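Side-chain contacts in D-alanyl-D-alanine carboxypeptidase (Streptococcus pneumoniae R6, PDB 1XP4), which probably removes the C-terminal D-alanine from cell-wall peptide precursors, as a serine-type carboxypeptidase that regulates peptidoglycan synthesis: residues I42-T47 with S104-A109; D125-K130 with V142-L147; D257-P260 with F264-T267; I316-N321 with D353-G358; Y351-K354 with G360-T363. All coordinates share one frame; numbering follows the deposited sequence.

Overall arrangement
Contacts 1 and 2 lie side by side at the predicted active site, their centres about 10 Å apart. Two probable hydrogen bonds join them: Thr47 OG1 to Thr144 O at 2.8 Å, and Lys44 NZ to Thr145 O at 3.1 Å. Contact 3 sits on the surface of the same catalytic unit, about 23 Å from contact 1 between centres. Contacts 4 and 5 belong to the C-terminal region, share Asp353 and Lys354, and have centres about 9 Å apart. Contacts 4 and 5 lie about 35 and 31 Å from contact 1, centre to centre, so this second pair is remote from the predicted catalytic serine and instead borders Lys26 of the catalytic sheet.

Contact 1 (I42-T47 with S104-A109); sequences ITKLIT and SANSAA
Lys44 reaches Asn106 and Ser104 with its amine, and the polar part of the contact is gathered at NZ. The main bond runs from NZ to Asn106 OD1, 2.7 Å long. NZ makes an angle of 147° at that oxygen and stands 33° off the carbonyl plane, so it approaches from a tilt. A second hydrogen bond, NZ to Ser104 OG at 3.3 Å, is weak; that hydroxyl has its strongest partner in Ser41 OG, with weak bonds to Lys224 NZ and a sulfate ion. NZ also bonds to Ser41 OG and Thr145 O, so several polar partners fix its position.

Apolar contact comes from the lysine chain. It is extended through chi2 and chi3 and bends at chi4 (70°), which turns NZ toward the asparagine while CE lies 4.2 Å from Ala109 CB. The Lys44 and Asn106 side chains cross at about a right angle.

Ser104, with positive phi, is the first residue past helix 93-103, and Ala105 is the N-cap of helix 106-117, so these two residues link the helices. Taken together, Ser41-Lys44 and Ser104-Asn106 fit the SxxK and SxN motifs of penicillin-binding proteins, with Ser41 the predicted acylated nucleophile.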
# COMPACT_ATOMS: atom_id res chain seq x y z
N ILE A 42 -1.98 -10.51 -5.63
CA ILE A 42 -1.79 -9.35 -4.78
C ILE A 42 -0.38 -9.50 -4.21
O ILE A 42 0.24 -8.54 -3.76
CB ILE A 42 -2.85 -9.30 -3.64
CG1 ILE A 42 -4.22 -8.94 -4.24
CG2 ILE A 42 -2.47 -8.26 -2.60
CD1 ILE A 42 -5.34 -8.86 -3.22
N THR A 43 0.12 -10.72 -4.27
CA THR A 43 1.45 -11.06 -3.80
C THR A 43 2.54 -10.18 -4.40
O THR A 43 3.51 -9.80 -3.73
CB THR A 43 1.78 -12.55 -4.13
OG1 THR A 43 0.88 -13.41 -3.41
CG2 THR A 43 3.21 -12.88 -3.75
N LYS A 44 2.38 -9.85 -5.68
CA LYS A 44 3.35 -9.04 -6.39
C LYS A 44 3.65 -7.67 -5.76
O LYS A 44 4.58 -6.99 -6.18
CB LYS A 44 2.89 -8.87 -7.84
CG LYS A 44 2.78 -10.19 -8.59
CD LYS A 44 2.37 -9.97 -10.04
CE LYS A 44 2.43 -11.27 -10.85
NZ LYS A 44 1.37 -12.24 -10.47
N LEU A 45 2.89 -7.27 -4.75
CA LEU A 45 3.15 -6.00 -4.10
C LEU A 45 4.37 -6.15 -3.21
O LEU A 45 5.26 -5.29 -3.18
CB LEU A 45 1.96 -5.56 -3.26
CG LEU A 45 0.67 -5.23 -4.02
CD1 LEU A 45 -0.38 -4.75 -3.03
CD2 LEU A 45 0.95 -4.16 -5.08
N ILE A 46 4.41 -7.26 -2.48
CA ILE A 46 5.55 -7.49 -1.61
C ILE A 46 6.76 -7.58 -2.53
O ILE A 46 7.81 -7.00 -2.26
CB ILE A 46 5.39 -8.80 -0.82
CG1 ILE A 46 3.99 -8.87 -0.20
CG2 ILE A 46 6.44 -8.85 0.28
CD1 ILE A 46 3.65 -10.23 0.38
N THR A 47 6.60 -8.29 -3.64
CA THR A 47 7.67 -8.46 -4.63
C THR A 47 8.21 -7.13 -5.12
O THR A 47 9.41 -6.87 -5.07
CB THR A 47 7.16 -9.24 -5.87
OG1 THR A 47 6.80 -10.58 -5.48
CG2 THR A 47 8.24 -9.29 -6.94
N SER A 104 0.07 -8.10 -14.48
CA SER A 104 0.24 -9.21 -13.57
C SER A 104 1.02 -10.36 -14.21
O SER A 104 0.84 -11.53 -13.87
CB SER A 104 -1.14 -9.71 -13.10
OG SER A 104 -1.02 -10.59 -11.99
N ALA A 105 1.91 -10.02 -15.15
CA ALA A 105 2.74 -11.02 -15.81
C ALA A 105 3.62 -11.73 -14.78
O ALA A 105 4.47 -11.09 -14.13
CB ALA A 105 3.61 -10.36 -16.87
N ASN A 106 3.45 -13.04 -14.63
CA ASN A 106 4.23 -13.80 -13.65
C ASN A 106 5.71 -13.94 -14.02
O ASN A 106 6.58 -13.92 -13.14
CB ASN A 106 3.61 -15.18 -13.43
CG ASN A 106 2.22 -15.10 -12.83
OD1 ASN A 106 2.03 -14.53 -11.75
ND2 ASN A 106 1.23 -15.67 -13.53
N SER A 107 6.01 -14.09 -15.31
CA SER A 107 7.40 -14.20 -15.72
C SER A 107 8.12 -12.89 -15.49
O SER A 107 9.34 -12.86 -15.35
CB SER A 107 7.49 -14.62 -17.18
OG SER A 107 7.16 -15.99 -17.29
N ALA A 108 7.37 -11.80 -15.45
CA ALA A 108 7.96 -10.50 -15.17
C ALA A 108 8.40 -10.52 -13.70
O ALA A 108 9.53 -10.15 -13.37
CB ALA A 108 6.93 -9.39 -15.38
N ALA A 109 7.51 -10.98 -12.82
CA ALA A 109 7.81 -11.06 -11.40
C ALA A 109 9.00 -11.97 -11.13
O ALA A 109 9.98 -11.56 -10.50
CB ALA A 109 6.59 -11.58 -10.63

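Contact 2 (D125-K130 with V142-L147); sequences DMMRAK and VNTTGL
Behind the predicted active site, Met127 of helix 120-133 packs against Thr144 and Asn143 of the loop that passes beside Lys44. Met127 is a selenomethionine, and its heavy atom does most of the touching: SE lies 3.7 Å from Thr144 CG2 and 4.0 Å from Thr144 CA. The chain bends at its last torsion (chi3 -55°), which carries the terminal methyl CE to 3.7 Å from Asn143 O. The two side chains, Met127 and Thr144, cross at about a right angle.

Thr144 turns its two branches to different tasks. The methyl CG2 meets the selenium, whereas OG1 hydrogen-bonds Glu120 at the start of the same helix. Nearer the surface, the Arg128 guanidinium has Val142 CG1 at its edge, near its plane, 4.3 Å from NH2; its polar partner is Val141 O, and Tyr157 adds a cation-pi contact.

The loop is also braced from within. Asn143 OD1 accepts from Gly146 N at 3.0 Å (N-H...O angle 150°), and Thr145 OG1 accepts from Leu147 N at 3.2 Å in a straighter bond (168°). Gly146 has positive phi, a conformation that favours glycine. An Asx motif overlapped by an ST turn therefore shapes this loop beside the predicted active site, which presents Thr145 O to Lys44 NZ.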
# COMPACT_ATOMS: atom_id res chain seq x y z
N ASP A 125 12.80 -15.82 0.69
CA ASP A 125 13.32 -15.66 2.03
C ASP A 125 13.41 -14.17 2.32
O ASP A 125 13.23 -13.73 3.46
CB ASP A 125 14.70 -16.31 2.15
CG ASP A 125 14.64 -17.83 2.04
OD1 ASP A 125 13.65 -18.43 2.52
OD2 ASP A 125 15.59 -18.42 1.49
N MSE A 126 13.67 -13.39 1.28
CA MSE A 126 13.75 -11.95 1.45
C MSE A 126 12.37 -11.40 1.78
O MSE A 126 12.23 -10.54 2.66
CB MSE A 126 14.30 -11.28 0.19
CG MSE A 126 15.81 -11.34 0.05
SE MSE A 126 16.50 -10.53 -1.57
CE MSE A 126 15.80 -8.75 -1.34
N MSE A 127 11.35 -11.88 1.08
CA MSE A 127 10.02 -11.37 1.37
C MSE A 127 9.50 -11.88 2.71
O MSE A 127 8.65 -11.24 3.34
CB MSE A 127 9.03 -11.65 0.20
CG MSE A 127 9.26 -12.91 -0.61
SE MSE A 127 8.38 -12.90 -2.38
CE MSE A 127 6.55 -12.55 -1.86
N ARG A 128 10.01 -13.02 3.16
CA ARG A 128 9.59 -13.55 4.45
C ARG A 128 10.19 -12.66 5.53
O ARG A 128 9.56 -12.39 6.56
CB ARG A 128 10.08 -14.99 4.66
CG ARG A 128 9.37 -16.00 3.80
CD ARG A 128 9.86 -17.41 4.06
NE ARG A 128 9.11 -18.38 3.26
CZ ARG A 128 9.29 -19.69 3.32
NH1 ARG A 128 10.18 -20.20 4.16
NH2 ARG A 128 8.57 -20.51 2.55
N ALA A 129 11.41 -12.21 5.29
CA ALA A 129 12.10 -11.37 6.25
C ALA A 129 11.46 -10.00 6.31
O ALA A 129 11.20 -9.48 7.40
CB ALA A 129 13.56 -11.24 5.88
N LYS A 130 11.21 -9.43 5.14
CA LYS A 130 10.60 -8.11 5.04
C LYS A 130 9.26 -8.07 5.77
O LYS A 130 8.96 -7.12 6.49
CB LYS A 130 10.40 -7.74 3.56
CG LYS A 130 9.77 -6.38 3.35
CD LYS A 130 10.55 -5.26 4.03
CE LYS A 130 11.92 -5.02 3.39
NZ LYS A 130 12.59 -3.80 3.95
N VAL A 142 5.49 -18.73 -0.37
CA VAL A 142 6.24 -19.78 -1.03
C VAL A 142 6.74 -19.35 -2.41
O VAL A 142 7.70 -19.94 -2.94
CB VAL A 142 5.39 -21.07 -1.15
CG1 VAL A 142 5.12 -21.61 0.25
CG2 VAL A 142 4.07 -20.78 -1.89
N ASN A 143 6.11 -18.34 -3.00
CA ASN A 143 6.54 -17.84 -4.29
C ASN A 143 6.35 -16.34 -4.43
O ASN A 143 5.70 -15.70 -3.60
CB ASN A 143 5.85 -18.57 -5.46
CG ASN A 143 4.35 -18.68 -5.31
OD1 ASN A 143 3.64 -17.68 -5.25
ND2 ASN A 143 3.86 -19.91 -5.25
N THR A 144 6.92 -15.78 -5.49
CA THR A 144 6.87 -14.35 -5.73
C THR A 144 5.73 -13.90 -6.61
O THR A 144 5.54 -12.71 -6.81
CB THR A 144 8.14 -13.87 -6.41
OG1 THR A 144 8.20 -14.43 -7.73
CG2 THR A 144 9.35 -14.33 -5.64
N THR A 145 4.97 -14.84 -7.15
CA THR A 145 3.89 -14.49 -8.06
C THR A 145 2.48 -14.49 -7.49
O THR A 145 1.72 -13.56 -7.72
CB THR A 145 3.90 -15.41 -9.29
OG1 THR A 145 3.71 -16.76 -8.87
CG2 THR A 145 5.23 -15.31 -10.01
N GLY A 146 2.14 -15.52 -6.74
CA GLY A 146 0.81 -15.60 -6.18
C GLY A 146 0.09 -16.78 -6.79
O GLY A 146 -1.03 -17.11 -6.39
N LEU A 147 0.72 -17.40 -7.78
CA LEU A 147 0.15 -18.57 -8.43
C LEU A 147 0.13 -19.72 -7.41
O LEU A 147 0.71 -19.63 -6.32
CB LEU A 147 1.01 -19.02 -9.61
CG LEU A 147 1.33 -18.12 -10.79
CD1 LEU A 147 2.68 -18.55 -11.37
CD2 LEU A 147 0.25 -18.22 -11.82

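Contact 3 (D257-P260 with F264-T267); sequences DNNP and FTAT
The amide of Asn259 meets Thr265 at its edge: OG1 of the threonine lies only 3° out of the amide plane, next to ND2, so across this contact the amide works by its edge and not by a face. The other end of the same flat group, OD1, accepts from Tyr261 N. A bond to the backbone N two residues on makes Asn259 the head of an Asx turn, which leads from the loop into helix 262-277, the helix that packs on the antiparallel sheet of the penicillin-binding catalytic domain.

The bond across the segments runs from Asn259 ND2 to Thr265 OG1. It is 2.6 Å long and nearly straight, with an N-H...O angle of 169°, and the two side chains come at each other from opposite directions. With CG anti to the backbone N (chi1 -174°), the asparagine extends its amide toward the helix.

Thr265 OG1 is also hydrogen-bonded to Tyr261 O, one helical turn back. A carbonyl cannot donate, so the hydroxyl proton goes to it, and this agrees with OG1 acting as acceptor for ND2. The two ends of the amide are thereby told apart by their partners, since OD1 faces an N-H and ND2 a hydroxyl oxygen whose proton is used elsewhere.

Away from this surface bond, Phe264 turns inward and forms an edge-to-face pair with Phe235, while Thr267 touches strands 220-228 and 244-253. Besides its bond to OG1, Asn259 ND2 has the threonine methyl CG2 at 3.8 Å.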
# COMPACT_ATOMS: atom_id res chain seq x y z
N ASP A 257 -22.74 -13.60 -11.23
CA ASP A 257 -22.75 -14.15 -12.57
C ASP A 257 -22.88 -13.08 -13.64
O ASP A 257 -22.26 -13.18 -14.70
CB ASP A 257 -23.88 -15.16 -12.74
CG ASP A 257 -23.90 -15.77 -14.12
OD1 ASP A 257 -22.95 -16.52 -14.44
OD2 ASP A 257 -24.84 -15.49 -14.90
N ASN A 258 -23.67 -12.05 -13.37
CA ASN A 258 -23.87 -10.98 -14.35
C ASN A 258 -22.90 -9.81 -14.19
O ASN A 258 -23.04 -8.80 -14.87
CB ASN A 258 -25.29 -10.42 -14.25
CG ASN A 258 -25.56 -9.74 -12.93
OD1 ASN A 258 -24.72 -9.00 -12.42
ND2 ASN A 258 -26.74 -9.97 -12.38
N ASN A 259 -21.93 -9.94 -13.29
CA ASN A 259 -20.98 -8.86 -13.07
C ASN A 259 -19.55 -9.36 -12.86
O ASN A 259 -19.15 -9.71 -11.75
CB ASN A 259 -21.45 -8.01 -11.87
CG ASN A 259 -20.59 -6.77 -11.66
OD1 ASN A 259 -20.00 -6.25 -12.60
ND2 ASN A 259 -20.55 -6.28 -10.41
N PRO A 260 -18.77 -9.41 -13.94
CA PRO A 260 -17.38 -9.87 -13.90
C PRO A 260 -16.54 -8.89 -13.10
O PRO A 260 -15.45 -9.23 -12.66
CB PRO A 260 -16.97 -9.88 -15.37
CG PRO A 260 -18.27 -10.15 -16.08
CD PRO A 260 -19.22 -9.24 -15.33
N PHE A 264 -14.66 -4.85 -8.16
CA PHE A 264 -14.58 -3.40 -8.24
C PHE A 264 -15.89 -2.79 -7.77
O PHE A 264 -15.90 -1.77 -7.08
CB PHE A 264 -14.26 -2.97 -9.68
CG PHE A 264 -13.01 -3.58 -10.21
CD1 PHE A 264 -11.81 -3.43 -9.53
CD2 PHE A 264 -13.04 -4.36 -11.37
CE1 PHE A 264 -10.65 -4.04 -9.99
CE2 PHE A 264 -11.88 -4.98 -11.84
CZ PHE A 264 -10.68 -4.82 -11.14
N THR A 265 -16.99 -3.43 -8.14
CA THR A 265 -18.32 -2.98 -7.74
C THR A 265 -18.34 -2.97 -6.21
O THR A 265 -18.82 -2.03 -5.58
CB THR A 265 -19.42 -3.94 -8.23
OG1 THR A 265 -19.31 -4.10 -9.65
CG2 THR A 265 -20.79 -3.38 -7.89
N ALA A 266 -17.81 -4.05 -5.64
CA ALA A 266 -17.73 -4.21 -4.19
C ALA A 266 -16.86 -3.12 -3.59
O ALA A 266 -17.17 -2.60 -2.52
CB ALA A 266 -17.17 -5.58 -3.86
N THR A 267 -15.77 -2.79 -4.27
CA THR A 267 -14.85 -1.75 -3.81
C THR A 267 -15.56 -0.41 -3.91
O THR A 267 -15.54 0.39 -2.98
CB THR A 267 -13.56 -1.67 -4.66
OG1 THR A 267 -12.81 -2.89 -4.53
CG2 THR A 267 -12.69 -0.50 -4.19

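Contact 4 (I316-N321 with D353-G358); sequences IERVGN and DKDLIG
Arg318 and Asp355 cross at about a right angle, and their charged ends form a salt bridge on the surface of the C-terminal beta domain of the PBP5 family. Arg318 closes strand 313-318, which pairs antiparallel with 278-284; Asp355 lies in the loop after strand 345-350.

The guanidinium and carboxylate planes are turned only 22° apart, yet the pairing is not the two-nitrogen, two-oxygen kind. NH1 alone serves both oxygens, standing 2.6 Å from Asp355 OD1 and 3.1 Å from Asp355 OD2. The longer of these is a hydrogen bond with an N-H...O angle of 150°; it meets OD2 on the syn side, tilted from the carboxylate plane, and OD2 lies close to the guanidinium plane, at its edge. The arginine chain is extended from CG to NE, and its CD passes alongside the carboxylate, 3.6 Å from OD2.

Ile357 comes to the arginine from the opposite direction. Its CD1 sits obliquely to the guanidinium, 3.9 Å from both NH1 and NH2. Phe278 of the neighbouring strand touches both side chains.

The aspartate's backbone is held as well. Asp355 O accepts from Lys26 NZ of the catalytic domain's sheet, and Asp353 closes an Asx turn: its OD1 takes the N-H of Asp355 nearly along the C-O axis, with a distance of 2.7 Å from Asp355 N to Asp353 OD1.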
# COMPACT_ATOMS: atom_id res chain seq x y z
N ILE A 316 -9.35 12.54 10.58
CA ILE A 316 -10.50 11.78 10.12
C ILE A 316 -11.56 11.93 11.20
O ILE A 316 -11.24 11.82 12.39
CB ILE A 316 -10.17 10.29 9.97
CG1 ILE A 316 -8.92 10.11 9.12
CG2 ILE A 316 -11.34 9.57 9.29
CD1 ILE A 316 -8.63 8.66 8.83
N GLU A 317 -12.80 12.19 10.81
CA GLU A 317 -13.88 12.35 11.78
C GLU A 317 -15.15 11.70 11.25
O GLU A 317 -15.54 11.91 10.10
CB GLU A 317 -14.12 13.84 12.06
CG GLU A 317 -15.20 14.13 13.11
CD GLU A 317 -15.47 15.62 13.28
OE1 GLU A 317 -15.64 16.32 12.26
OE2 GLU A 317 -15.53 16.10 14.44
N ARG A 318 -15.79 10.88 12.09
CA ARG A 318 -17.13 10.48 11.80
C ARG A 318 -18.05 11.72 11.72
O ARG A 318 -17.80 12.77 12.30
CB ARG A 318 -17.55 9.49 12.86
CG ARG A 318 -18.00 8.16 12.29
CD ARG A 318 -18.49 7.21 13.38
NE ARG A 318 -18.69 5.88 12.84
CZ ARG A 318 -17.71 5.01 13.05
NH1 ARG A 318 -16.65 5.35 13.74
NH2 ARG A 318 -17.82 3.76 12.61
N VAL A 319 -19.07 11.65 10.85
CA VAL A 319 -19.95 12.80 10.71
C VAL A 319 -21.24 12.65 11.53
O VAL A 319 -21.96 11.68 11.40
CB VAL A 319 -20.36 12.95 9.22
CG1 VAL A 319 -19.28 12.44 8.27
CG2 VAL A 319 -21.66 12.24 8.89
N GLY A 320 -21.46 13.65 12.44
CA GLY A 320 -22.66 13.40 13.27
C GLY A 320 -22.38 13.20 14.78
O GLY A 320 -23.25 13.19 15.63
N ASN A 321 -21.08 13.17 15.13
CA ASN A 321 -20.70 12.52 16.40
C ASN A 321 -20.80 13.51 17.55
O ASN A 321 -20.32 14.61 17.48
CB ASN A 321 -19.21 12.15 16.26
CG ASN A 321 -18.99 11.06 15.24
OD1 ASN A 321 -19.77 10.14 15.10
ND2 ASN A 321 -17.82 11.14 14.57
N ASP A 353 -7.32 9.48 19.30
CA ASP A 353 -8.46 8.83 18.69
C ASP A 353 -9.18 7.90 19.68
O ASP A 353 -8.56 7.02 20.28
CB ASP A 353 -7.97 8.04 17.48
CG ASP A 353 -9.09 7.57 16.58
OD1 ASP A 353 -10.24 7.48 17.04
OD2 ASP A 353 -8.81 7.28 15.39
N LYS A 354 -10.48 8.11 19.84
CA LYS A 354 -11.31 7.30 20.74
C LYS A 354 -12.42 6.61 19.93
O LYS A 354 -13.37 6.07 20.50
CB LYS A 354 -11.93 8.18 21.82
CG LYS A 354 -10.92 8.98 22.62
CD LYS A 354 -11.60 9.86 23.66
CE LYS A 354 -10.59 10.74 24.39
NZ LYS A 354 -11.20 11.66 25.40
N ASP A 355 -12.28 6.64 18.61
CA ASP A 355 -13.26 6.05 17.71
C ASP A 355 -12.60 4.92 16.90
O ASP A 355 -12.67 4.88 15.67
CB ASP A 355 -13.75 7.16 16.77
CG ASP A 355 -15.03 6.79 16.05
OD1 ASP A 355 -15.36 5.59 16.00
OD2 ASP A 355 -15.70 7.71 15.53
N LEU A 356 -11.97 3.99 17.62
CA LEU A 356 -11.27 2.88 16.99
C LEU A 356 -12.16 1.82 16.37
O LEU A 356 -13.03 1.26 17.02
CB LEU A 356 -10.36 2.21 18.01
CG LEU A 356 -9.49 3.22 18.77
CD1 LEU A 356 -8.59 2.49 19.73
CD2 LEU A 356 -8.68 4.07 17.79
N ILE A 357 -11.92 1.55 15.09
CA ILE A 357 -12.68 0.56 14.35
C ILE A 357 -11.78 -0.67 14.22
O ILE A 357 -10.63 -0.55 13.80
CB ILE A 357 -13.04 1.11 12.95
CG1 ILE A 357 -13.82 2.41 13.13
CG2 ILE A 357 -13.84 0.08 12.15
CD1 ILE A 357 -14.03 3.15 11.87
N GLY A 358 -12.29 -1.83 14.58
CA GLY A 358 -11.48 -3.04 14.51
C GLY A 358 -10.35 -2.91 15.52
O GLY A 358 -10.60 -2.69 16.70

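Contact 5 (Y351-K354 with G360-T363); sequences YEDK and GYIT
Tyr361 points its ring at Asp353 and ends beside Tyr351. From CB the ring leaves with CG anti to the carbonyl carbon (chi1 -70°), which sends it toward the 351-354 segment. Along one edge, CE1 comes within 3.4 Å of Asp353 OD2 and 3.7 Å of Leu356 CD2. Next, CZ is 3.3 Å from the same carboxylate oxygen. At the tip, OH donates to Asp353 OD2 across 2.5 Å, using the anti lone pair, the one turned away from OD1. The carboxylate thus lies at the ring's edge, with Asp353 CG in the ring plane, and the two flat groups stand almost perpendicular (88°).

The phenol oxygen also lies 4.0 Å from Tyr351 CD2, oblique to that ring. One face of Tyr351 carries the backbone of its own segment: Asp353 CA sits 3.7 Å above the ring plane, toward its rim, where the chain turns through an inverse gamma turn centred on Glu352.

Asp353 OD2 has a second partner in Lys26 NZ, a salt bridge, and Tyr361 itself rests on Lys26. Backbone bonds from Gly360 to Ile27 and from Ile362 to Gly25 continue this junction, which marks the interface between the C-terminal beta domain and the edge strand 26-31 of the catalytic sheet.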
# COMPACT_ATOMS: atom_id res chain seq x y z
N TYR A 351 -3.30 13.04 17.80
CA TYR A 351 -4.74 12.84 17.83
C TYR A 351 -5.07 11.65 18.73
O TYR A 351 -4.74 10.51 18.40
CB TYR A 351 -5.26 12.61 16.41
CG TYR A 351 -6.70 12.13 16.29
CD1 TYR A 351 -7.68 12.53 17.20
CD2 TYR A 351 -7.10 11.32 15.22
CE1 TYR A 351 -9.00 12.13 17.06
CE2 TYR A 351 -8.42 10.92 15.07
CZ TYR A 351 -9.37 11.33 15.99
OH TYR A 351 -10.69 10.94 15.84
N GLU A 352 -5.71 11.93 19.86
CA GLU A 352 -6.08 10.88 20.80
C GLU A 352 -7.41 10.29 20.34
O GLU A 352 -8.48 10.56 20.89
CB GLU A 352 -6.16 11.47 22.21
CG GLU A 352 -4.92 12.33 22.54
CD GLU A 352 -4.99 13.02 23.89
OE1 GLU A 352 -4.67 12.38 24.91
OE2 GLU A 352 -5.37 14.21 23.92
N ASP A 353 -7.32 9.48 19.30
CA ASP A 353 -8.46 8.83 18.69
C ASP A 353 -9.18 7.90 19.68
O ASP A 353 -8.56 7.02 20.28
CB ASP A 353 -7.97 8.04 17.48
CG ASP A 353 -9.09 7.57 16.58
OD1 ASP A 353 -10.24 7.48 17.04
OD2 ASP A 353 -8.81 7.28 15.39
N LYS A 354 -10.48 8.11 19.84
CA LYS A 354 -11.31 7.30 20.74
C LYS A 354 -12.42 6.61 19.93
O LYS A 354 -13.37 6.07 20.50
CB LYS A 354 -11.93 8.18 21.82
CG LYS A 354 -10.92 8.98 22.62
CD LYS A 354 -11.60 9.86 23.66
CE LYS A 354 -10.59 10.74 24.39
NZ LYS A 354 -11.20 11.66 25.40
N GLY A 360 -8.40 -0.60 15.36
CA GLY A 360 -8.15 0.83 15.31
C GLY A 360 -7.22 1.26 14.20
O GLY A 360 -7.63 1.92 13.24
N TYR A 361 -5.95 0.89 14.34
CA TYR A 361 -4.92 1.24 13.37
C TYR A 361 -4.09 0.02 12.96
O TYR A 361 -3.93 -0.91 13.74
CB TYR A 361 -3.99 2.30 13.97
CG TYR A 361 -4.63 3.66 14.14
CD1 TYR A 361 -5.62 3.88 15.09
CD2 TYR A 361 -4.26 4.72 13.31
CE1 TYR A 361 -6.24 5.13 15.20
CE2 TYR A 361 -4.86 5.96 13.41
CZ TYR A 361 -5.85 6.16 14.36
OH TYR A 361 -6.46 7.40 14.43
N ILE A 362 -3.56 0.04 11.73
CA ILE A 362 -2.72 -1.05 11.25
C ILE A 362 -1.27 -0.77 11.61
O ILE A 362 -0.35 -1.40 11.10
CB ILE A 362 -2.82 -1.24 9.72
CG1 ILE A 362 -2.42 0.05 9.00
CG2 ILE A 362 -4.22 -1.67 9.33
CD1 ILE A 362 -2.13 -0.14 7.52
N THR A 363 -1.07 0.21 12.49
CA THR A 363 0.26 0.60 12.94
C THR A 363 0.16 0.88 14.44
O THR A 363 -0.88 1.32 14.92
CB THR A 363 0.74 1.87 12.19
OG1 THR A 363 2.02 2.27 12.68
CG2 THR A 363 -0.24 3.01 12.36